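Local atomic coordinates of 2-hydroxyethylphosphonate dioxygenase (Streptomyces viridochromogenes, PDB entry 4YAR), a protein that catalyses the iron-dependent, O2-driven cleavage of 2-hydroxyethylphosphonate to hydroxymethylphosphonate and formate in the biosynthesis of the herbicidal antibiotic phosphinothricin tripeptide. Residues Ser337-Asp342 / Val402-Ser407; Gly318-Ala323 / Ala348-His353; Ala258-Ala263 / Leu273-Thr278; Gly171-His176 / Thr303-Glu308. The protein carries 1 engineered substitution. All coordinates share one frame; numbering follows the deposited sequence. Where two conformers were deposited one is given.

Interaction 1. Residues Ser337-Asp342 / Val402-Ser407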
loop_
_atom_site.group_PDB
_atom_site.type_symbol
_atom_site.label_atom_id
_atom_site.label_comp_id
_atom_site.label_asym_id
_atom_site.label_seq_id
_atom_site.Cartn_x
_atom_site.Cartn_y
_atom_site.Cartn_z
ATOM N N SER A 337 9.921 -6.232 -7.000
ATOM C CA SER A 337 10.862 -6.522 -8.115
ATOM C C SER A 337 12.240 -6.915 -7.556
ATOM O O SER A 337 12.622 -6.448 -6.490
ATOM C CB SER A 337 11.028 -5.263 -9.015
ATOM O OG SER A 337 9.767 -4.812 -9.514
ATOM N N PHE A 338 12.936 -7.795 -8.258
ATOM C CA PHE A 338 14.380 -8.040 -8.033
ATOM C C PHE A 338 15.133 -7.108 -8.979
ATOM O O PHE A 338 14.784 -7.049 -10.168
ATOM C CB PHE A 338 14.785 -9.460 -8.332
ATOM C CG PHE A 338 14.008 -10.543 -7.641
ATOM C CD1 PHE A 338 14.396 -11.021 -6.378
ATOM C CD2 PHE A 338 12.960 -11.175 -8.276
ATOM C CE1 PHE A 338 13.675 -12.052 -5.769
ATOM C CE2 PHE A 338 12.305 -12.299 -7.699
ATOM C CZ PHE A 338 12.639 -12.670 -6.403
ATOM N N LEU A 339 16.103 -6.383 -8.469
ATOM C CA LEU A 339 16.956 -5.483 -9.283
ATOM C C LEU A 339 18.460 -5.827 -9.198
ATOM O O LEU A 339 19.055 -5.835 -8.141
ATOM C CB LEU A 339 16.805 -4.052 -8.902
ATOM C CG LEU A 339 15.466 -3.361 -9.031
ATOM C CD1 LEU A 339 15.618 -1.915 -8.677
ATOM C CD2 LEU A 339 14.952 -3.466 -10.486
ATOM N N ARG A 340 19.039 -6.074 -10.353
ATOM C CA ARG A 340 20.499 -6.195 -10.492
ATOM C C ARG A 340 21.138 -4.842 -10.884
ATOM O O ARG A 340 20.703 -4.231 -11.841
ATOM C CB ARG A 340 20.744 -7.263 -11.550
ATOM C CG ARG A 340 22.025 -8.020 -11.429
ATOM C CD ARG A 340 22.235 -8.842 -12.675
ATOM N NE ARG A 340 22.823 -10.129 -12.353
ATOM C CZ ARG A 340 23.351 -10.971 -13.250
ATOM N NH1 ARG A 340 23.361 -10.662 -14.551
ATOM N NH2 ARG A 340 23.869 -12.132 -12.841
ATOM N N VAL A 341 22.144 -4.385 -10.113
ATOM C CA VAL A 341 22.828 -3.136 -10.334
ATOM C C VAL A 341 24.250 -3.503 -10.832
ATOM O O VAL A 341 24.869 -4.395 -10.284
ATOM C CB VAL A 341 22.927 -2.330 -8.983
ATOM C CG1 VAL A 341 23.547 -0.976 -9.207
ATOM C CG2 VAL A 341 21.547 -2.202 -8.348
ATOM N N ASP A 342 24.740 -2.789 -11.811
ATOM C CA ASP A 342 26.075 -3.094 -12.366
ATOM C C ASP A 342 26.780 -1.902 -13.002
ATOM O O ASP A 342 26.997 -1.926 -14.199
ATOM C CB ASP A 342 25.934 -4.226 -13.425
ATOM C CG ASP A 342 25.158 -3.785 -14.727
ATOM O OD1 ASP A 342 24.409 -2.772 -14.745
ATOM O OD2 ASP A 342 25.303 -4.492 -15.760
ATOM N N VAL A 402 19.503 -5.728 -5.254
ATOM C CA VAL A 402 18.634 -5.179 -4.276
ATOM C C VAL A 402 17.209 -5.630 -4.557
ATOM O O VAL A 402 16.811 -5.720 -5.734
ATOM C CB VAL A 402 18.799 -3.640 -4.230
ATOM C CG1 VAL A 402 18.285 -2.981 -5.503
ATOM C CG2 VAL A 402 18.057 -3.040 -3.056
ATOM N N LEU A 403 16.433 -5.842 -3.502
ATOM C CA LEU A 403 14.980 -6.114 -3.697
ATOM C C LEU A 403 14.232 -4.792 -3.524
ATOM O O LEU A 403 14.581 -4.006 -2.644
ATOM C CB LEU A 403 14.507 -7.130 -2.660
ATOM C CG LEU A 403 15.160 -8.519 -2.586
ATOM C CD1 LEU A 403 14.364 -9.515 -1.774
ATOM C CD2 LEU A 403 15.424 -9.039 -3.955
ATOM N N LYS A 404 13.289 -4.528 -4.444
ATOM C CA LYS A 404 12.525 -3.312 -4.468
ATOM C C LYS A 404 11.066 -3.649 -4.202
ATOM O O LYS A 404 10.389 -4.322 -5.022
ATOM C CB LYS A 404 12.644 -2.608 -5.794
ATOM C CG LYS A 404 11.692 -1.443 -5.952
ATOM C CD LYS A 404 12.091 -0.706 -7.210
ATOM C CE LYS A 404 11.229 0.521 -7.440
ATOM N NZ LYS A 404 12.127 1.599 -7.793
ATOM N N PHE A 405 10.550 -3.133 -3.125
ATOM C CA PHE A 405 9.121 -3.321 -2.774
ATOM C C PHE A 405 8.441 -1.979 -2.880
ATOM O O PHE A 405 9.032 -0.910 -2.629
ATOM C CB PHE A 405 8.937 -3.927 -1.368
ATOM C CG PHE A 405 9.559 -5.273 -1.168
ATOM C CD1 PHE A 405 8.868 -6.438 -1.545
ATOM C CD2 PHE A 405 10.836 -5.399 -0.685
ATOM C CE1 PHE A 405 9.418 -7.705 -1.328
ATOM C CE2 PHE A 405 11.386 -6.656 -0.456
ATOM C CZ PHE A 405 10.689 -7.804 -0.807
ATOM N N GLY A 406 7.128 -1.999 -3.118
ATOM C CA GLY A 406 6.391 -0.815 -3.177
ATOM C C GLY A 406 5.016 -0.939 -2.574
ATOM O O GLY A 406 4.342 -1.918 -2.686
ATOM N N SER A 407 4.634 0.131 -1.893
ATOM C CA SER A 407 3.316 0.231 -1.271
ATOM C C SER A 407 2.943 1.709 -1.132
ATOM O O SER A 407 3.742 2.583 -1.467
ATOM C CB SER A 407 3.324 -0.431 0.103
ATOM O OG SER A 407 4.362 0.050 0.976
#
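Lys404 and Leu339 pack against each other on one face of an antiparallel strand pair. With its CG anti to the backbone N (chi1 171°), Lys404 runs its aliphatic stem past the neighbouring strand. Its CB sits 3.9 Å from Ser337 O and 4.2 Å from Leu339 CD1, and CD, two carbons on, meets the same methyl, Leu339 CD1, at 4.0 Å. Beyond CD the chain bends at its last torsion and leaves the pair, and NZ forms a salt bridge to Asp352 and a hydrogen bond to Tyr358 OH. Leu339 CB also touches Val402 CG1 at 3.9 Å.

In the backbone, Ser337 pairs with Lys404 and Leu339 with Val402. Each pair exchanges two N-H...O bonds; the straightest is Lys404 N to Ser337 O, 2.9 Å at 175°. Phe338 and Leu403 form the non-hydrogen-bonded pair between them and put their side chains on the other face. There they lie alongside each other, pointing the same way, with Leu403 CD2 3.3 Å from Phe338 CD1, a close meeting made obliquely to the ring. Val136 and Leu138 of strand 133-140 pack on this face against Phe338 and Leu403 respectively. Two antiparallel sheets meeting through an apolar interior are characteristic of the cupin beta-sandwich, the fold of this non-heme iron dioxygenase.

Interaction 2. Residues Gly318-Ala323 / Ala348-His353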
loop_
_atom_site.group_PDB
_atom_site.type_symbol
_atom_site.label_atom_id
_atom_site.label_comp_id
_atom_site.label_asym_id
_atom_site.label_seq_id
_atom_site.Cartn_x
_atom_site.Cartn_y
_atom_site.Cartn_z
ATOM N N GLY A 318 16.280 0.739 -17.689
ATOM C CA GLY A 318 17.347 1.749 -17.641
ATOM C C GLY A 318 18.722 1.094 -17.504
ATOM O O GLY A 318 19.079 0.243 -18.266
ATOM N N THR A 319 19.426 1.440 -16.438
ATOM C CA THR A 319 20.725 0.835 -16.136
ATOM C C THR A 319 20.659 -0.434 -15.333
ATOM O O THR A 319 21.702 -1.020 -15.054
ATOM C CB THR A 319 21.618 1.786 -15.363
ATOM O OG1 THR A 319 20.910 2.272 -14.196
ATOM C CG2 THR A 319 22.029 2.936 -16.313
ATOM N N TYR A 320 19.452 -0.854 -14.960
ATOM C CA TYR A 320 19.284 -2.046 -14.134
ATOM C C TYR A 320 18.847 -3.229 -14.943
ATOM O O TYR A 320 18.392 -3.054 -16.036
ATOM C CB TYR A 320 18.253 -1.739 -13.003
ATOM C CG TYR A 320 18.528 -0.425 -12.316
ATOM C CD1 TYR A 320 19.559 -0.313 -11.403
ATOM C CD2 TYR A 320 17.789 0.720 -12.605
ATOM C CE1 TYR A 320 19.838 0.867 -10.797
ATOM C CE2 TYR A 320 18.075 1.941 -11.999
ATOM C CZ TYR A 320 19.101 1.999 -11.092
ATOM O OH TYR A 320 19.451 3.140 -10.410
ATOM N N GLU A 321 19.033 -4.456 -14.413
ATOM C CA GLU A 321 18.278 -5.622 -14.863
ATOM C C GLU A 321 17.169 -5.918 -13.825
ATOM O O GLU A 321 17.417 -5.830 -12.651
ATOM C CB GLU A 321 19.175 -6.819 -15.152
ATOM C CG GLU A 321 18.549 -7.820 -16.147
ATOM C CD GLU A 321 19.353 -9.101 -16.387
ATOM O OE1 GLU A 321 18.845 -10.000 -17.074
ATOM O OE2 GLU A 321 20.487 -9.220 -15.908
ATOM N N ALA A 322 15.957 -6.147 -14.304
ATOM C CA ALA A 322 14.787 -6.297 -13.379
ATOM C C ALA A 322 14.126 -7.616 -13.595
ATOM O O ALA A 322 14.057 -8.106 -14.696
ATOM C CB ALA A 322 13.815 -5.134 -13.558
ATOM N N ALA A 323 13.598 -8.238 -12.522
ATOM C CA ALA A 323 12.742 -9.374 -12.689
ATOM C C ALA A 323 11.557 -9.212 -11.699
ATOM O O ALA A 323 11.713 -8.609 -10.626
ATOM C CB ALA A 323 13.511 -10.629 -12.319
ATOM N N ALA A 348 20.424 5.102 -13.751
ATOM C CA ALA A 348 19.144 5.583 -14.345
ATOM C C ALA A 348 18.405 6.114 -13.141
ATOM O O ALA A 348 18.483 5.486 -11.997
ATOM C CB ALA A 348 18.334 4.478 -15.056
ATOM N N ASP A 349 17.751 7.260 -13.334
ATOM C CA ASP A 349 17.093 7.868 -12.206
ATOM C C ASP A 349 15.810 7.061 -12.002
ATOM O O ASP A 349 15.150 6.668 -12.984
ATOM C CB ASP A 349 16.844 9.381 -12.386
ATOM C CG ASP A 349 18.051 10.229 -11.909
ATOM O OD1 ASP A 349 19.158 9.689 -11.876
ATOM O OD2 ASP A 349 17.933 11.415 -11.451
ATOM N N LEU A 350 15.560 6.711 -10.743
ATOM C CA LEU A 350 14.290 6.169 -10.305
ATOM C C LEU A 350 13.455 7.255 -9.635
ATOM O O LEU A 350 13.937 8.021 -8.762
ATOM C CB LEU A 350 14.533 4.989 -9.355
ATOM C CG LEU A 350 15.443 3.924 -9.927
ATOM C CD1 LEU A 350 15.921 2.991 -8.835
ATOM C CD2 LEU A 350 14.813 3.119 -11.048
ATOM N N ILE A 351 12.202 7.325 -10.037
ATOM C CA ILE A 351 11.210 8.278 -9.515
ATOM C C ILE A 351 9.955 7.350 -9.532
ATOM O O ILE A 351 9.583 6.775 -10.546
ATOM C CB ILE A 351 11.048 9.614 -10.298
ATOM C CG1 ILE A 351 12.401 10.208 -10.774
ATOM C CG2 ILE A 351 10.454 10.700 -9.400
ATOM C CD1 ILE A 351 12.338 11.573 -11.507
ATOM N N ASP A 352 9.379 7.089 -8.374
ATOM C CA ASP A 352 8.199 6.270 -8.329
ATOM C C ASP A 352 7.027 7.110 -7.830
ATOM O O ASP A 352 7.215 7.998 -7.062
ATOM C CB ASP A 352 8.362 5.119 -7.305
ATOM C CG ASP A 352 8.988 3.867 -7.895
ATOM O OD1 ASP A 352 10.196 3.950 -8.097
ATOM O OD2 ASP A 352 8.315 2.759 -7.946
ATOM N N HIS A 353 5.814 6.739 -8.192
ATOM C CA HIS A 353 4.639 7.543 -7.742
ATOM C C HIS A 353 4.078 7.287 -6.318
ATOM O O HIS A 353 3.016 7.823 -5.937
ATOM C CB HIS A 353 3.560 7.477 -8.777
ATOM C CG HIS A 353 2.874 6.159 -8.868
ATOM N ND1 HIS A 353 1.942 5.757 -7.936
ATOM C CD2 HIS A 353 2.895 5.198 -9.829
ATOM C CE1 HIS A 353 1.457 4.587 -8.293
ATOM N NE2 HIS A 353 1.971 4.251 -9.455
#
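Ala348 is gripped at both ends of its backbone by two consecutive residues, Thr319 and Tyr320. Its N-H points at Thr319 OG1, 2.9 Å away and nearly straight at 169°, while its carbonyl O accepts from Tyr320 OH at 3.0 Å, the phenol oxygen lying in the carbonyl plane. The methyl also packs on this turn: Ala348 CB lies 3.5 Å from Thr319 OG1 and 3.9 Å from Gly318 CA. Leu350, coming from the opposite direction to Tyr320, sets CD2 3.6 Å from ring atom CE2 of the tyrosine and CD1 3.9 Å from its OH.

One shell out, the threonine and the tyrosine brace each other. A chi1 of 53° places Thr319 OG1 between its own backbone N and carbonyl carbon, and there it stands 3.5 Å above the plane of the Tyr320 ring, over the centre. Val341 packs against Tyr320 from strand 335-343, and Trp396 N donates to the phenol oxygen. Strand 394-397 also positions the loop, since Leu350 bonds through its backbone to His394 and Asp349 forms a salt bridge with Arg395.

Tyr320 OH thus donates a hydrogen bond to Ala348 O and accepts one from Trp396 N, which should fix the rotation of the hydroxyl and help hold the ring in place. The polar backbone atoms of Ala348 are satisfied by side chains, tying an irregular loop to the start of strand 320-324 without a strand-to-strand ladder.

Interaction 3. Residues Ala258-Ala263 / Leu273-Thr278; sequences ADLEAA and LTVLRT
Among flat groups, the peptide carbonyl of Asp259 is what Val275 meets, and no aromatic ring takes part: Asp259 O lies 3.9 Å from Val275 CG2 and 4.0 Å from CG1, both methyls facing an oxygen that already accepts a hydrogen bond from Ala263 N. On the partner helix the carbonyl of Thr274 is approached on both faces, by Thr278 N from one and by Thr278 OG1 (2.8 Å) from the other.

The rest is apolar. Val275 points at helix 257-265, and its CG1, anti to the backbone N (chi1 167°), reaches Ala263 CB at 3.6 Å. The small alanine lets the valine come in close to the helix surface. Helix 257-265 closes the stretch assigned by similarity to a DNA-binding helix-turn-helix, in a cro/C1-type region; helix 270-283 follows it and crosses it at 114° between the short segments, with their axes 9.0 Å apart at closest.

Beside the valine the tips of Leu260 and Leu276 meet across the helices. Leu260 CD1 stands 4.1 Å from Val275 CG1, the two side chains meeting at about a right angle, and 4.3 Å from Leu276 CD2. Leu276 CG lies 4.3 Å from Ala263 CB, and the leucine also packs on Pro267, in the loop joining the helices.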
loop_
_atom_site.group_PDB
_atom_site.type_symbol
_atom_site.label_atom_id
_atom_site.label_comp_id
_atom_site.label_asym_id
_atom_site.label_seq_id
_atom_site.Cartn_x
_atom_site.Cartn_y
_atom_site.Cartn_z
ATOM N N ALA A 258 -34.176 -1.585 -22.598
ATOM C CA ALA A 258 -33.476 -2.790 -23.008
ATOM C C ALA A 258 -31.959 -2.636 -23.220
ATOM O O ALA A 258 -31.217 -3.602 -23.088
ATOM C CB ALA A 258 -34.111 -3.314 -24.313
ATOM N N ASP A 259 -31.529 -1.455 -23.613
ATOM C CA ASP A 259 -30.104 -1.181 -23.776
ATOM C C ASP A 259 -29.435 -1.080 -22.359
ATOM O O ASP A 259 -28.314 -1.552 -22.178
ATOM C CB ASP A 259 -29.861 0.104 -24.600
ATOM C CG ASP A 259 -30.313 0.008 -26.115
ATOM O OD1 ASP A 259 -30.786 -1.033 -26.596
ATOM O OD2 ASP A 259 -30.174 1.014 -26.824
ATOM N N LEU A 260 -30.109 -0.512 -21.364
ATOM C CA LEU A 260 -29.554 -0.543 -19.971
ATOM C C LEU A 260 -29.388 -1.942 -19.446
ATOM O O LEU A 260 -28.331 -2.277 -18.980
ATOM C CB LEU A 260 -30.383 0.333 -19.032
ATOM C CG LEU A 260 -29.898 0.421 -17.606
ATOM C CD1 LEU A 260 -28.459 0.925 -17.535
ATOM C CD2 LEU A 260 -30.816 1.337 -16.829
ATOM N N GLU A 261 -30.406 -2.800 -19.587
ATOM C CA GLU A 261 -30.289 -4.204 -19.177
ATOM C C GLU A 261 -29.172 -4.945 -19.919
ATOM O O GLU A 261 -28.400 -5.714 -19.320
ATOM C CB GLU A 261 -31.625 -4.945 -19.353
ATOM C CG GLU A 261 -32.784 -4.349 -18.538
ATOM C CD GLU A 261 -32.520 -4.327 -17.034
ATOM O OE1 GLU A 261 -32.227 -5.401 -16.459
ATOM O OE2 GLU A 261 -32.603 -3.225 -16.428
ATOM N N ALA A 262 -29.043 -4.681 -21.203
ATOM C CA ALA A 262 -27.999 -5.351 -22.007
ATOM C C ALA A 262 -26.624 -4.913 -21.526
ATOM O O ALA A 262 -25.721 -5.732 -21.404
ATOM C CB ALA A 262 -28.161 -5.008 -23.465
ATOM N N ALA A 263 -26.503 -3.614 -21.221
ATOM C CA ALA A 263 -25.235 -3.065 -20.685
ATOM C C ALA A 263 -24.808 -3.629 -19.345
ATOM O O ALA A 263 -23.594 -3.867 -19.132
ATOM C CB ALA A 263 -25.333 -1.553 -20.599
ATOM N N LEU A 273 -20.159 -0.194 -22.368
ATOM C CA LEU A 273 -19.413 0.947 -21.888
ATOM C C LEU A 273 -20.103 2.270 -22.321
ATOM O O LEU A 273 -20.308 3.147 -21.481
ATOM C CB LEU A 273 -17.985 0.814 -22.403
ATOM C CG LEU A 273 -17.102 1.822 -21.688
ATOM C CD1 LEU A 273 -15.828 1.121 -21.228
ATOM C CD2 LEU A 273 -16.810 2.953 -22.661
ATOM N N THR A 274 -20.600 2.348 -23.557
ATOM C CA THR A 274 -21.251 3.595 -24.007
ATOM C C THR A 274 -22.553 3.947 -23.286
ATOM O O THR A 274 -22.765 5.139 -22.971
ATOM C CB THR A 274 -21.546 3.591 -25.508
ATOM O OG1 THR A 274 -22.550 2.604 -25.766
ATOM C CG2 THR A 274 -20.263 3.275 -26.261
ATOM N N VAL A 275 -23.363 2.925 -22.978
ATOM C CA VAL A 275 -24.612 3.098 -22.221
ATOM C C VAL A 275 -24.265 3.599 -20.787
ATOM O O VAL A 275 -24.858 4.539 -20.296
ATOM C CB VAL A 275 -25.418 1.791 -22.112
ATOM C CG1 VAL A 275 -26.523 1.862 -21.082
ATOM C CG2 VAL A 275 -26.051 1.410 -23.462
ATOM N N LEU A 276 -23.329 2.921 -20.126
ATOM C CA LEU A 276 -22.997 3.291 -18.745
ATOM C C LEU A 276 -22.386 4.681 -18.638
ATOM O O LEU A 276 -22.659 5.399 -17.689
ATOM C CB LEU A 276 -22.144 2.244 -18.091
ATOM C CG LEU A 276 -22.851 0.888 -18.015
ATOM C CD1 LEU A 276 -21.891 -0.135 -17.469
ATOM C CD2 LEU A 276 -24.130 0.899 -17.148
ATOM N N ARG A 277 -21.611 5.049 -19.643
ATOM C CA ARG A 277 -21.011 6.352 -19.686
ATOM C C ARG A 277 -22.064 7.431 -19.885
ATOM O O ARG A 277 -21.992 8.467 -19.260
ATOM C CB ARG A 277 -19.973 6.471 -20.769
ATOM C CG ARG A 277 -19.155 7.749 -20.607
ATOM C CD ARG A 277 -17.776 7.565 -21.214
ATOM N NE ARG A 277 -16.885 8.656 -20.872
ATOM C CZ ARG A 277 -15.854 9.040 -21.629
ATOM N NH1 ARG A 277 -15.564 8.417 -22.787
ATOM N NH2 ARG A 277 -15.122 10.072 -21.228
ATOM N N THR A 278 -23.024 7.165 -20.755
ATOM C CA THR A 278 -24.095 8.095 -21.044
ATOM C C THR A 278 -24.975 8.275 -19.776
ATOM O O THR A 278 -25.341 9.406 -19.412
ATOM C CB THR A 278 -24.963 7.547 -22.144
ATOM O OG1 THR A 278 -24.196 7.480 -23.351
ATOM C CG2 THR A 278 -26.132 8.454 -22.301
#

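Interaction 4. Residues Gly171-His176 / Thr303-Glu308; sequences GDSYVH and TWTTIE. Engineered in segment 171-176: His176 (natural residue Glu).
Ser173 and Thr305 exchange two backbone hydrogen bonds in a single antiparallel bridge, both 2.8 Å: Ser173 N to Thr305 O, in the carbonyl plane, and Thr305 N to Ser173 O. A weak bond of 3.3 Å continues the line, from Val175 N to the hydroxyl Thr303 OG1. Alongside, Asp172 CA makes a CA-H...O contact with Thr305 O. The bridge edges strand 173-176, whose other side is bonded to strand 133-140.

Among side-chain polar contacts, Asp172 links both parts of the other segment. A chi1 of -71° sets its CG opposite the carbonyl carbon and carries the carboxylate to the helix start. OD1 accepts from Ile307 N at 2.9 Å, at the first turn of helix 307-312, where Thr306 occupies the N-cap. OD2 accepts a hydrogen bond from a water at 2.7 Å, and that water, in the plane of the Trp304 ring at its edge, accepts from NE1 at 2.9 Å. His160 N is a further donor to OD2.

Apolar and aromatic contacts fill the remainder. Trp304 CE3 lies 3.6 Å from Tyr174 CB, and CZ3 rests over one face of the tyrosine ring, the two ring planes inclined at 34°. Arg157 adds a cation-pi contact to the indole, while Trp147 NE1 bonds Tyr174 OH. Ile307 CG1 lies 3.6 Å from Gly171 C.

Buried Asp172 thus has donors at both oxygens, one at a helix N-terminus, probably favouring its charged form and fixing its carboxylate.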
loop_
_atom_site.group_PDB
_atom_site.type_symbol
_atom_site.label_atom_id
_atom_site.label_comp_id
_atom_site.label_asym_id
_atom_site.label_seq_id
_atom_site.Cartn_x
_atom_site.Cartn_y
_atom_site.Cartn_z
ATOM N N GLY A 171 14.291 -16.581 -5.007
ATOM C CA GLY A 171 13.314 -17.634 -4.723
ATOM C C GLY A 171 11.907 -17.340 -5.227
ATOM O O GLY A 171 11.668 -16.326 -5.823
ATOM N N ASP A 172 11.030 -18.272 -4.982
ATOM C CA ASP A 172 9.623 -18.130 -5.304
ATOM C C ASP A 172 9.033 -16.967 -4.494
ATOM O O ASP A 172 9.503 -16.647 -3.344
ATOM C CB ASP A 172 8.850 -19.420 -4.936
ATOM C CG ASP A 172 9.122 -20.649 -5.841
ATOM O OD1 ASP A 172 9.730 -20.591 -6.923
ATOM O OD2 ASP A 172 8.748 -21.777 -5.399
ATOM N N SER A 173 7.940 -16.398 -5.012
ATOM C CA SER A 173 7.190 -15.390 -4.292
ATOM C C SER A 173 5.724 -15.586 -4.488
ATOM O O SER A 173 5.324 -16.205 -5.461
ATOM C CB SER A 173 7.603 -13.955 -4.718
ATOM O OG SER A 173 7.448 -13.796 -6.117
ATOM N N TYR A 174 4.934 -15.075 -3.579
ATOM C CA TYR A 174 3.507 -15.057 -3.739
ATOM C C TYR A 174 2.851 -13.925 -2.934
ATOM O O TYR A 174 3.434 -13.372 -1.963
ATOM C CB TYR A 174 2.882 -16.409 -3.346
ATOM C CG TYR A 174 2.749 -16.619 -1.846
ATOM C CD1 TYR A 174 3.847 -16.808 -1.012
ATOM C CD2 TYR A 174 1.471 -16.644 -1.261
ATOM C CE1 TYR A 174 3.692 -16.980 0.350
ATOM C CE2 TYR A 174 1.309 -16.837 0.084
ATOM C CZ TYR A 174 2.403 -17.022 0.895
ATOM O OH TYR A 174 2.171 -17.164 2.255
ATOM N N VAL A 175 1.583 -13.684 -3.259
ATOM C CA VAL A 175 0.794 -12.712 -2.553
ATOM C C VAL A 175 -0.177 -13.456 -1.689
ATOM O O VAL A 175 -0.993 -14.250 -2.178
ATOM C CB VAL A 175 -0.007 -11.809 -3.443
ATOM C CG1 VAL A 175 -0.858 -10.897 -2.542
ATOM C CG2 VAL A 175 0.937 -11.013 -4.307
ATOM N N HIS A 176 -0.114 -13.061 -0.423
ATOM C CA HIS A 176 -0.891 -13.617 0.637
ATOM C C HIS A 176 -2.178 -12.802 0.653
ATOM O O HIS A 176 -2.190 -11.544 0.587
ATOM C CB HIS A 176 -0.086 -13.564 1.954
ATOM C CG HIS A 176 -0.765 -14.212 3.107
ATOM N ND1 HIS A 176 -1.261 -15.500 3.060
ATOM C CD2 HIS A 176 -1.049 -13.742 4.345
ATOM C CE1 HIS A 176 -1.823 -15.788 4.220
ATOM N NE2 HIS A 176 -1.674 -14.749 5.026
ATOM N N THR A 303 -1.564 -16.163 -7.778
ATOM C CA THR A 303 -0.514 -15.128 -7.804
ATOM C C THR A 303 0.882 -15.750 -7.737
ATOM O O THR A 303 1.937 -15.077 -8.019
ATOM C CB THR A 303 -0.647 -14.173 -6.621
ATOM O OG1 THR A 303 -0.588 -14.943 -5.419
ATOM C CG2 THR A 303 -1.934 -13.489 -6.671
ATOM N N TRP A 304 0.914 -16.984 -7.302
ATOM C CA TRP A 304 2.184 -17.701 -7.125
ATOM C C TRP A 304 3.167 -17.432 -8.268
ATOM O O TRP A 304 2.843 -17.653 -9.443
ATOM C CB TRP A 304 1.922 -19.161 -7.093
ATOM C CG TRP A 304 3.075 -20.023 -6.575
ATOM C CD1 TRP A 304 4.058 -20.629 -7.307
ATOM C CD2 TRP A 304 3.333 -20.335 -5.213
ATOM N NE1 TRP A 304 4.887 -21.356 -6.462
ATOM C CE2 TRP A 304 4.475 -21.160 -5.173
ATOM C CE3 TRP A 304 2.707 -19.988 -3.997
ATOM C CZ2 TRP A 304 4.976 -21.674 -3.988
ATOM C CZ3 TRP A 304 3.219 -20.494 -2.827
ATOM C CH2 TRP A 304 4.342 -21.329 -2.827
ATOM N N THR A 305 4.392 -17.064 -7.941
ATOM C CA THR A 305 5.404 -16.754 -8.961
ATOM C C THR A 305 6.683 -17.561 -8.651
ATOM O O THR A 305 7.283 -17.424 -7.575
ATOM C CB THR A 305 5.728 -15.285 -8.999
ATOM O OG1 THR A 305 4.547 -14.567 -9.331
ATOM C CG2 THR A 305 6.805 -14.916 -9.969
ATOM N N THR A 306 7.046 -18.431 -9.591
ATOM C CA THR A 306 8.194 -19.327 -9.378
ATOM C C THR A 306 9.480 -18.608 -9.756
ATOM O O THR A 306 9.472 -17.578 -10.402
ATOM C CB THR A 306 8.122 -20.598 -10.249
ATOM O OG1 THR A 306 8.143 -20.228 -11.632
ATOM C CG2 THR A 306 6.887 -21.376 -9.970
ATOM N N ILE A 307 10.607 -19.205 -9.374
ATOM C CA ILE A 307 11.904 -18.715 -9.824
ATOM C C ILE A 307 11.927 -18.593 -11.366
ATOM O O ILE A 307 12.401 -17.599 -11.927
ATOM C CB ILE A 307 12.978 -19.683 -9.351
ATOM C CG1 ILE A 307 13.084 -19.618 -7.803
ATOM C CG2 ILE A 307 14.305 -19.312 -9.881
ATOM C CD1 ILE A 307 13.415 -20.962 -7.177
ATOM N N GLU A 308 11.442 -19.613 -12.024
ATOM C CA GLU A 308 11.473 -19.647 -13.469
ATOM C C GLU A 308 10.579 -18.595 -14.058
ATOM O O GLU A 308 10.976 -17.941 -15.041
ATOM C CB GLU A 308 11.111 -21.018 -14.006
ATOM C CG GLU A 308 12.265 -21.977 -13.784
ATOM C CD GLU A 308 11.987 -23.409 -14.221
ATOM O OE1 GLU A 308 10.848 -23.915 -13.989
ATOM O OE2 GLU A 308 12.936 -24.021 -14.777
HETATM O O HOH W 1 7.023 -23.239 -6.819
#

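How the interactions relate
Interactions 1 and 2 share one antiparallel sheet, in which strands 335-343 and 320-324 are neighbours; their centres lie about 9 Å apart, joined by a probable hydrogen bond from Phe338 N to Ala323 O (2.8 Å) and by Leu339 CD2 packing on Ala322 CB. Interaction 4 lies at the edge strand 173-176 of the other sheet, about 15 Å from interaction 1 between centres, and touches it where Phe338 CZ meets Gly171 O at 3.8 Å. It runs closest to the catalytic site: the Tyr174 side chain is about 5 Å from that of the iron ligand His182, and the segment ends at the engineered His176, a substrate-binding position. Interaction 3 stands apart in a helical region, its nearest atoms at least about 22 Å from the others.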